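RRNA adenine N-6-methyltransferase (Saccharopolyspora erythraea, PDB 6NVM) dimethylates a single adenine of 23S rRNA at N6 using S-adenosyl-L-methionine, which lowers ribosome affinity for macrolide, lincosamide and streptogramin B antibiotics. Local coordinates at residues D71-E76 / P131-A136. Residues are numbered along the deposited sequence; the frame is centred on the assembly and turned at random.
Sequences DLPVLE and PPEPFA
Leu72 makes the first touch, splitting its two methyl groups over the start of the partner strand: CD1 lies 3.6 Å from Phe135 CA, while CD2 packs on Ala136 CB. With CG anti to the backbone N (chi1 -174°), the side chain bends over toward the partner, and CD1 and CD2 reach different residues. Next, the Pro73 ring rests on the backbone at Pro134, with CD 3.3 Å from Pro134 O and CG against Phe135 CB; the Pro73 and Phe135 side chains cross at about a right angle. The carboxylate carbon of Glu133 lies by Pro73 CG, and its OE2 forms a salt bridge with Arg93. Pro73 O accepts a nearly straight hydrogen bond from Ala136 N (3.0 Å). Val74 pairs with Ala136 in parallel register, and its CA approaches Ala136 O at 3.2 Å in a CA-H...O contact. Ala136 O also accepts a hydrogen bond from Leu75 N at 2.9 Å, so Ala136 is bonded through both its N and its O, to the residues flanking Val74. Leu75 and Pro131 meet tip to tip, with Leu75 CD2 3.9 Å from Pro131 CD. That CD also lies over the centre of the Phe135 ring, 3.8 Å above its plane. The pairing joins neighbouring parallel strands 73-77 and 135-140 in the interior of the seven-stranded class I methyltransferase sheet (order 3-2-1-4-5-7-6), with strands 94-98 and 159-167 on their outer sides and helix 83-89 packed against Glu76.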
loop_
_atom_site.group_PDB
_atom_site.type_symbol
_atom_site.label_atom_id
_atom_site.label_comp_id
_atom_site.label_asym_id
_atom_site.label_seq_id
_atom_site.Cartn_x
_atom_site.Cartn_y
_atom_site.Cartn_z
ATOM N N ASP A 71 14.630 -16.533 -4.052
ATOM C CA ASP A 71 14.333 -17.140 -2.760
ATOM C C ASP A 71 13.116 -16.518 -2.079
ATOM O O ASP A 71 12.821 -16.868 -0.931
ATOM C CB ASP A 71 15.563 -17.075 -1.840
ATOM C CG ASP A 71 15.831 -15.677 -1.276
ATOM O OD1 ASP A 71 15.163 -14.701 -1.673
ATOM O OD2 ASP A 71 16.730 -15.562 -0.413
ATOM N N LEU A 72 12.385 -15.635 -2.767
ATOM C CA LEU A 72 11.258 -14.922 -2.167
ATOM C C LEU A 72 9.932 -15.463 -2.684
ATOM O O LEU A 72 9.683 -15.396 -3.897
ATOM C CB LEU A 72 11.368 -13.430 -2.470
ATOM C CG LEU A 72 10.346 -12.515 -1.797
ATOM C CD1 LEU A 72 10.611 -12.440 -0.309
ATOM C CD2 LEU A 72 10.386 -11.134 -2.427
ATOM N N PRO A 73 9.035 -15.958 -1.830
ATOM C CA PRO A 73 7.719 -16.388 -2.311
ATOM C C PRO A 73 6.764 -15.213 -2.489
ATOM O O PRO A 73 6.909 -14.155 -1.877
ATOM C CB PRO A 73 7.240 -17.330 -1.201
ATOM C CG PRO A 73 7.852 -16.758 0.040
ATOM C CD PRO A 73 9.196 -16.205 -0.385
ATOM N N VAL A 74 5.775 -15.422 -3.357
ATOM C CA VAL A 74 4.785 -14.409 -3.700
ATOM C C VAL A 74 3.397 -14.957 -3.407
ATOM O O VAL A 74 3.107 -16.123 -3.697
ATOM C CB VAL A 74 4.892 -13.998 -5.186
ATOM C CG1 VAL A 74 3.778 -13.011 -5.564
ATOM C CG2 VAL A 74 6.259 -13.407 -5.474
ATOM N N LEU A 75 2.541 -14.115 -2.835
ATOM C CA LEU A 75 1.109 -14.378 -2.773
ATOM C C LEU A 75 0.404 -13.455 -3.759
ATOM O O LEU A 75 0.728 -12.266 -3.845
ATOM C CB LEU A 75 0.557 -14.167 -1.358
ATOM C CG LEU A 75 0.648 -15.369 -0.417
ATOM C CD1 LEU A 75 2.086 -15.788 -0.194
ATOM C CD2 LEU A 75 -0.033 -15.052 0.915
ATOM N N GLU A 76 -0.550 -14.007 -4.514
ATOM C CA GLU A 76 -1.269 -13.242 -5.523
ATOM C C GLU A 76 -2.771 -13.336 -5.296
ATOM O O GLU A 76 -3.300 -14.409 -4.990
ATOM C CB GLU A 76 -0.943 -13.720 -6.953
ATOM C CG GLU A 76 -1.644 -12.894 -8.028
ATOM C CD GLU A 76 -1.466 -13.447 -9.430
ATOM O OE1 GLU A 76 -1.201 -14.660 -9.569
ATOM O OE2 GLU A 76 -1.590 -12.661 -10.395
ATOM N N PRO A 131 2.382 -15.938 5.173
ATOM C CA PRO A 131 3.373 -16.946 5.532
ATOM C C PRO A 131 4.325 -16.417 6.589
ATOM O O PRO A 131 4.577 -15.202 6.667
ATOM C CB PRO A 131 4.102 -17.218 4.203
ATOM C CG PRO A 131 3.885 -15.998 3.395
ATOM C CD PRO A 131 2.540 -15.462 3.790
ATOM N N PRO A 132 4.887 -17.294 7.427
ATOM C CA PRO A 132 5.759 -16.821 8.512
ATOM C C PRO A 132 7.202 -16.617 8.078
ATOM O O PRO A 132 8.136 -16.865 8.845
ATOM C CB PRO A 132 5.639 -17.938 9.552
ATOM C CG PRO A 132 5.462 -19.169 8.724
ATOM C CD PRO A 132 4.664 -18.750 7.502
ATOM N N GLU A 133 7.388 -16.160 6.850
ATOM C CA GLU A 133 8.699 -15.867 6.287
ATOM C C GLU A 133 8.553 -14.645 5.390
ATOM O O GLU A 133 7.423 -14.268 5.051
ATOM C CB GLU A 133 9.235 -17.062 5.494
ATOM C CG GLU A 133 8.301 -17.509 4.369
ATOM C CD GLU A 133 8.911 -18.562 3.456
ATOM O OE1 GLU A 133 10.125 -18.491 3.174
ATOM O OE2 GLU A 133 8.168 -19.463 3.012
ATOM N N PRO A 134 9.646 -13.997 4.990
ATOM C CA PRO A 134 9.520 -12.849 4.087
ATOM C C PRO A 134 8.812 -13.253 2.801
ATOM O O PRO A 134 8.980 -14.368 2.302
ATOM C CB PRO A 134 10.972 -12.427 3.834
ATOM C CG PRO A 134 11.737 -12.973 4.994
ATOM C CD PRO A 134 11.048 -14.254 5.361
ATOM N N PHE A 135 8.005 -12.338 2.273
ATOM C CA PHE A 135 7.236 -12.619 1.068
ATOM C C PHE A 135 6.828 -11.299 0.437
ATOM O O PHE A 135 6.967 -10.229 1.035
ATOM C CB PHE A 135 6.002 -13.473 1.377
ATOM C CG PHE A 135 4.884 -12.704 2.032
ATOM C CD1 PHE A 135 4.947 -12.385 3.374
ATOM C CD2 PHE A 135 3.776 -12.298 1.298
ATOM C CE1 PHE A 135 3.920 -11.663 3.987
ATOM C CE2 PHE A 135 2.744 -11.580 1.903
ATOM C CZ PHE A 135 2.825 -11.266 3.252
ATOM N N ALA A 136 6.328 -11.393 -0.791
ATOM C CA ALA A 136 5.769 -10.261 -1.504
ATOM C C ALA A 136 4.328 -10.566 -1.884
ATOM O O ALA A 136 3.966 -11.718 -2.132
ATOM C CB ALA A 136 6.582 -9.938 -2.762
#